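Local coordinates for uncharacterized protein (Escherichia coli O157:H7, PDB 4ZV9), which is of unknown function but belongs to the dienelactone hydrolase family and probably acts as an alpha/beta-hydrolase on an ester or lactone substrate not yet identified, at residues H172-D177 against P204-G209; C148-Y153 against Q228-W233. One frame throughout, in Å; residues are numbered along the deposited sequence.

Contact 1: H172-D177 against P204-G209; sequences HFAELD and PGVNHG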
loop_
_atom_site.group_PDB
_atom_site.type_symbol
_atom_site.label_atom_id
_atom_site.label_comp_id
_atom_site.label_asym_id
_atom_site.label_seq_id
_atom_site.Cartn_x
_atom_site.Cartn_y
_atom_site.Cartn_z
ATOM N N HIS A 172 -2.572 10.858 -2.162
ATOM C CA HIS A 172 -3.338 11.513 -1.096
ATOM C C HIS A 172 -2.380 12.205 -0.133
ATOM O O HIS A 172 -1.494 11.557 0.452
ATOM C CB HIS A 172 -4.153 10.491 -0.315
ATOM C CG HIS A 172 -5.048 9.646 -1.159
ATOM N ND1 HIS A 172 -6.220 10.122 -1.710
ATOM C CD2 HIS A 172 -4.960 8.344 -1.523
ATOM C CE1 HIS A 172 -6.809 9.151 -2.387
ATOM N NE2 HIS A 172 -6.069 8.059 -2.282
ATOM N N PHE A 173 -2.556 13.510 0.048
ATOM C CA PHE A 173 -1.719 14.284 0.960
ATOM C C PHE A 173 -2.573 14.975 2.017
ATOM O O PHE A 173 -3.699 15.376 1.744
ATOM C CB PHE A 173 -0.935 15.352 0.206
ATOM C CG PHE A 173 0.033 14.810 -0.801
ATOM C CD1 PHE A 173 1.169 14.124 -0.392
ATOM C CD2 PHE A 173 -0.154 15.041 -2.154
ATOM C CE1 PHE A 173 2.077 13.640 -1.316
ATOM C CE2 PHE A 173 0.761 14.576 -3.081
ATOM C CZ PHE A 173 1.879 13.878 -2.666
ATOM N N ALA A 174 -2.022 15.114 3.218
ATOM C CA ALA A 174 -2.692 15.833 4.295
ATOM C C ALA A 174 -2.146 17.260 4.322
ATOM O O ALA A 174 -0.932 17.459 4.274
ATOM C CB ALA A 174 -2.438 15.144 5.614
ATOM N N GLU A 175 -3.032 18.245 4.401
ATOM C CA GLU A 175 -2.611 19.665 4.401
ATOM C C GLU A 175 -1.555 20.007 5.450
ATOM O O GLU A 175 -0.583 20.702 5.154
ATOM C CB GLU A 175 -3.804 20.586 4.622
ATOM C CG GLU A 175 -3.433 22.063 4.495
ATOM C CD GLU A 175 -4.537 23.020 4.905
ATOM O OE1 GLU A 175 -5.573 22.588 5.457
ATOM O OE2 GLU A 175 -4.347 24.231 4.696
ATOM N N LEU A 176 -1.726 19.495 6.666
ATOM C CA LEU A 176 -0.810 19.810 7.759
ATOM C C LEU A 176 0.514 19.025 7.749
ATOM O O LEU A 176 1.427 19.339 8.517
ATOM C CB LEU A 176 -1.522 19.605 9.100
ATOM C CG LEU A 176 -2.835 20.375 9.308
ATOM C CD1 LEU A 176 -3.476 20.011 10.643
ATOM C CD2 LEU A 176 -2.618 21.874 9.225
ATOM N N ASP A 177 0.639 18.042 6.866
ATOM C CA ASP A 177 1.830 17.179 6.776
ATOM C C ASP A 177 2.944 17.856 5.962
ATOM O O ASP A 177 3.308 17.403 4.859
ATOM C CB ASP A 177 1.414 15.850 6.136
ATOM C CG ASP A 177 2.515 14.799 6.131
ATOM O OD1 ASP A 177 3.496 14.924 6.883
ATOM O OD2 ASP A 177 2.375 13.803 5.389
ATOM N N PRO A 204 -7.884 19.144 3.286
ATOM C CA PRO A 204 -7.712 20.280 4.199
ATOM C C PRO A 204 -7.936 19.968 5.674
ATOM O O PRO A 204 -8.703 19.076 6.023
ATOM C CB PRO A 204 -8.760 21.292 3.713
ATOM C CG PRO A 204 -9.808 20.473 3.048
ATOM C CD PRO A 204 -9.124 19.251 2.492
ATOM N N GLY A 205 -7.194 20.671 6.522
ATOM C CA GLY A 205 -7.356 20.590 7.969
ATOM C C GLY A 205 -7.003 19.285 8.657
ATOM O O GLY A 205 -7.334 19.113 9.824
ATOM N N VAL A 206 -6.334 18.368 7.960
ATOM C CA VAL A 206 -5.945 17.096 8.566
ATOM C C VAL A 206 -4.448 16.895 8.436
ATOM O O VAL A 206 -3.767 17.570 7.649
ATOM C CB VAL A 206 -6.684 15.884 7.947
ATOM C CG1 VAL A 206 -8.182 16.013 8.163
ATOM C CG2 VAL A 206 -6.366 15.738 6.461
ATOM N N ASN A 207 -3.947 15.928 9.189
ATOM C CA ASN A 207 -2.536 15.622 9.198
ATOM C C ASN A 207 -2.271 14.215 8.692
ATOM O O ASN A 207 -3.174 13.442 8.402
ATOM C CB ASN A 207 -2.012 15.765 10.633
ATOM C CG ASN A 207 -0.634 16.399 10.694
ATOM O OD1 ASN A 207 0.215 16.197 9.815
ATOM N ND2 ASN A 207 -0.425 17.225 11.711
ATOM N N HIS A 208 -1.001 13.902 8.548
ATOM C CA HIS A 208 -0.542 12.573 8.192
ATOM C C HIS A 208 -1.225 11.555 9.079
ATOM O O HIS A 208 -1.464 11.832 10.258
ATOM C CB HIS A 208 0.938 12.663 8.570
ATOM C CG HIS A 208 1.816 11.527 8.155
ATOM N ND1 HIS A 208 2.697 11.596 7.089
ATOM C CD2 HIS A 208 2.056 10.347 8.764
ATOM C CE1 HIS A 208 3.382 10.467 7.021
ATOM N NE2 HIS A 208 3.004 9.692 8.021
ATOM N N GLY A 209 -1.549 10.390 8.521
ATOM C CA GLY A 209 -2.195 9.319 9.274
ATOM C C GLY A 209 -3.707 9.452 9.374
ATOM O O GLY A 209 -4.339 8.724 10.147
#
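The imidazole of His208 meets the carboxylate of Asp177 edge-on: ND1 donates a hydrogen bond to OD2 at 2.8 Å, with OD2 lying almost in the ring plane. The carboxylate is turned nearly crosswise, its plane 83° from that of the ring. The bond therefore reaches OD2 from above the carboxylate plane, 49° out of it, rather than in that plane. Tyr153 adds a third flat group, its ring meeting that of His208 at a slant. The carboxylate reaches His208 ND1 with Asp177 CG anti to the backbone N (chi1 -173°), on the side of the carbonyl carbon.

The amide of Asn207 is the other flat group. Asn207 CG lies 3.7 Å from Leu176 CB, and Asn207 OD1 takes the backbone N of His208 at 2.9 Å, the N-H meeting the carbonyl side-on and tying the side chain to the backbone of the next residue. Deeper in, Ala174 CB presses on the backbone, 3.2 Å from Asn207 C.

Two further hydrogen bonds join the loops. Leu176 N reaches Val206 O at 3.0 Å, while the extended side chain of Glu175 brings OE1 to within 2.7 Å of Gly205 N, which meets it nearly along the C-O axis. The type I turn from Ala174 to Asp177, closed by Asp177 N to Ala174 O at 3.1 Å, places Asp177 beside the His208 loop, just before helix 178-181.

An acid after one strand and a histidine in the loop before the final helix 220-237 are placed as the Asp and His of the Cys-Asp-His triad are in dienelactone hydrolases, and this pair is probably the counterpart of those two in an alpha/beta-hydrolase fold.

Contact 2: C148-Y153 against Q228-W233; sequences CAVPFY and QRTLKW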
loop_
_atom_site.group_PDB
_atom_site.type_symbol
_atom_site.label_atom_id
_atom_site.label_comp_id
_atom_site.label_asym_id
_atom_site.label_seq_id
_atom_site.Cartn_x
_atom_site.Cartn_y
_atom_site.Cartn_z
ATOM N N CYS A 148 -1.343 0.179 -11.117
ATOM C CA CYS A 148 -1.595 1.485 -10.515
ATOM C C CYS A 148 -0.897 1.551 -9.158
ATOM O O CYS A 148 -0.501 0.523 -8.602
ATOM C CB CYS A 148 -3.098 1.755 -10.345
ATOM S SG CYS A 148 -3.961 0.562 -9.273
ATOM N N ALA A 149 -0.716 2.764 -8.654
ATOM C CA ALA A 149 -0.103 2.981 -7.341
ATOM C C ALA A 149 -0.844 4.090 -6.613
ATOM O O ALA A 149 -1.160 5.137 -7.211
ATOM C CB ALA A 149 1.360 3.329 -7.487
ATOM N N VAL A 150 -1.094 3.883 -5.327
ATOM C CA VAL A 150 -1.859 4.824 -4.522
ATOM C C VAL A 150 -1.151 5.117 -3.195
ATOM O O VAL A 150 -1.428 4.479 -2.178
ATOM C CB VAL A 150 -3.287 4.298 -4.265
ATOM C CG1 VAL A 150 -4.134 5.347 -3.571
ATOM C CG2 VAL A 150 -3.948 3.881 -5.568
ATOM N N PRO A 151 -0.196 6.062 -3.209
ATOM C CA PRO A 151 0.484 6.416 -1.972
ATOM C C PRO A 151 -0.321 7.365 -1.083
ATOM O O PRO A 151 -0.789 8.408 -1.559
ATOM C CB PRO A 151 1.751 7.127 -2.458
ATOM C CG PRO A 151 1.395 7.652 -3.808
ATOM C CD PRO A 151 0.505 6.597 -4.389
ATOM N N PHE A 152 -0.505 6.979 0.185
ATOM C CA PHE A 152 -1.098 7.865 1.176
ATOM C C PHE A 152 0.037 8.523 1.968
ATOM O O PHE A 152 0.842 7.828 2.625
ATOM C CB PHE A 152 -1.973 7.119 2.157
ATOM C CG PHE A 152 -3.322 6.718 1.632
ATOM C CD1 PHE A 152 -3.458 5.670 0.744
ATOM C CD2 PHE A 152 -4.469 7.305 2.140
ATOM C CE1 PHE A 152 -4.711 5.258 0.317
ATOM C CE2 PHE A 152 -5.719 6.906 1.718
ATOM C CZ PHE A 152 -5.840 5.883 0.793
ATOM N N TYR A 153 0.073 9.855 1.936
ATOM C CA TYR A 153 1.036 10.670 2.697
ATOM C C TYR A 153 2.373 9.993 2.900
ATOM O O TYR A 153 2.807 9.767 4.026
ATOM C CB TYR A 153 0.430 11.175 4.026
ATOM C CG TYR A 153 -0.570 10.235 4.664
ATOM C CD1 TYR A 153 -0.162 9.125 5.400
ATOM C CD2 TYR A 153 -1.927 10.499 4.574
ATOM C CE1 TYR A 153 -1.090 8.292 6.015
ATOM C CE2 TYR A 153 -2.855 9.675 5.168
ATOM C CZ TYR A 153 -2.437 8.574 5.889
ATOM O OH TYR A 153 -3.390 7.770 6.446
ATOM N N GLN A 228 -12.799 6.187 -1.141
ATOM C CA GLN A 228 -13.712 6.118 -2.283
ATOM C C GLN A 228 -12.949 6.386 -3.553
ATOM O O GLN A 228 -13.123 5.678 -4.538
ATOM C CB GLN A 228 -14.817 7.157 -2.157
ATOM C CG GLN A 228 -15.858 7.162 -3.279
ATOM C CD GLN A 228 -16.867 8.300 -3.149
ATOM O OE1 GLN A 228 -16.571 9.370 -2.602
ATOM N NE2 GLN A 228 -18.066 8.075 -3.665
ATOM N N ARG A 229 -12.095 7.402 -3.530
ATOM C CA ARG A 229 -11.260 7.710 -4.687
ATOM C C ARG A 229 -10.316 6.552 -5.033
ATOM O O ARG A 229 -10.096 6.244 -6.208
ATOM C CB ARG A 229 -10.470 8.991 -4.448
ATOM C CG ARG A 229 -11.323 10.240 -4.555
ATOM C CD ARG A 229 -10.600 11.425 -3.948
ATOM N NE ARG A 229 -11.320 12.677 -4.170
ATOM C CZ ARG A 229 -11.085 13.807 -3.514
ATOM N NH1 ARG A 229 -10.166 13.861 -2.550
ATOM N NH2 ARG A 229 -11.789 14.894 -3.815
ATOM N N THR A 230 -9.770 5.921 -4.013
ATOM C CA THR A 230 -8.887 4.758 -4.189
ATOM C C THR A 230 -9.607 3.568 -4.863
ATOM O O THR A 230 -9.102 2.995 -5.821
ATOM C CB THR A 230 -8.290 4.349 -2.850
ATOM O OG1 THR A 230 -7.558 5.450 -2.309
ATOM C CG2 THR A 230 -7.362 3.139 -3.000
ATOM N N LEU A 231 -10.814 3.253 -4.413
ATOM C CA LEU A 231 -11.606 2.186 -5.036
ATOM C C LEU A 231 -11.968 2.495 -6.504
ATOM O O LEU A 231 -11.944 1.606 -7.358
ATOM C CB LEU A 231 -12.880 1.899 -4.233
ATOM C CG LEU A 231 -12.667 1.398 -2.795
ATOM C CD1 LEU A 231 -13.998 0.977 -2.186
ATOM C CD2 LEU A 231 -11.676 0.247 -2.736
ATOM N N LYS A 232 -12.277 3.749 -6.806
ATOM C CA LYS A 232 -12.542 4.126 -8.197
ATOM C C LYS A 232 -11.288 3.964 -9.063
ATOM O O LYS A 232 -11.377 3.602 -10.239
ATOM C CB LYS A 232 -13.053 5.565 -8.295
ATOM C CG LYS A 232 -14.450 5.706 -7.715
ATOM C CD LYS A 232 -15.088 7.073 -7.925
ATOM C CE LYS A 232 -16.313 7.192 -7.032
ATOM N NZ LYS A 232 -17.168 8.339 -7.428
ATOM N N TRP A 233 -10.131 4.266 -8.492
ATOM C CA TRP A 233 -8.865 4.151 -9.202
ATOM C C TRP A 233 -8.620 2.664 -9.499
ATOM O O TRP A 233 -8.274 2.295 -10.630
ATOM C CB TRP A 233 -7.741 4.739 -8.345
ATOM C CG TRP A 233 -6.502 5.152 -9.087
ATOM C CD1 TRP A 233 -5.289 4.540 -9.058
ATOM C CD2 TRP A 233 -6.344 6.324 -9.909
ATOM N NE1 TRP A 233 -4.385 5.247 -9.826
ATOM C CE2 TRP A 233 -5.009 6.342 -10.361
ATOM C CE3 TRP A 233 -7.208 7.351 -10.311
ATOM C CZ2 TRP A 233 -4.509 7.348 -11.201
ATOM C CZ3 TRP A 233 -6.717 8.345 -11.152
ATOM C CH2 TRP A 233 -5.377 8.335 -11.584
#
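Cys148 starts the contact by setting its CB 3.8 Å from NE1 of the Trp233 indole. Cys148 SG is rotated to chi1 61°, between the backbone N and the carbonyl carbon, and lies 5.2 Å from the centroid of the five-membered ring of Trp233. At 68° off the ring normal, this sulfur-aromatic approach is oblique.

Ala149 points its methyl away from the helix, toward Leu169 in strand 169-174. Val150 turns back to the helix and divides its two methyls between two helix residues. Val150 CG2 touches Trp233 CD1 at 3.8 Å, and Val150 CG1 rests against Thr230 OG1 at 3.7 Å.

Phe152, just past the strand, swings the far end of its ring inward until CZ stands 3.6 Å from the same Thr230 OG1. Strand 148-151 and helix segment 228-233 run almost antiparallel, at 170°, with their axes 9.8 Å apart at closest approach. Being three residues apart, Thr230 and Trp233 lie on the same side of the helix and both meet Val150.

No hydrogen bond crosses between the segments, and the polar atoms caught at the interface find partners elsewhere. Thr230 OG1 bonds to Ala226 O one turn back and to NE2 of His172, while Trp233 NE1 bonds to Pro168 O. Chemically, then, the helix is held against strand 148-151 of the central sheet, which continues through strands 169-174 and 198-203, by apolar and sulfur-aromatic contacts, and its buried hydroxyl and indole N-H are satisfied by groups outside the interface.

Following the chain from the N terminus, strand 148-151 comes first and leads on to strand 169-174. Contact 1 closes the inner loop, from 172-177 to 204-209, around two helices and strand 198-203. Helix 220-237 then returns to 148-153, so contact 2 closes a longer loop that encloses the first without crossing it. The two are directly joined: Tyr153 N and His172 O lie 2.7 Å apart, a probable hydrogen bond, and His208 CE1 packs on Tyr153 O at 3.1 Å. Contact 2 fixes the C-terminal helix to the main sheet, while contact 1 ties together the loops after strands 169-174 and 198-203.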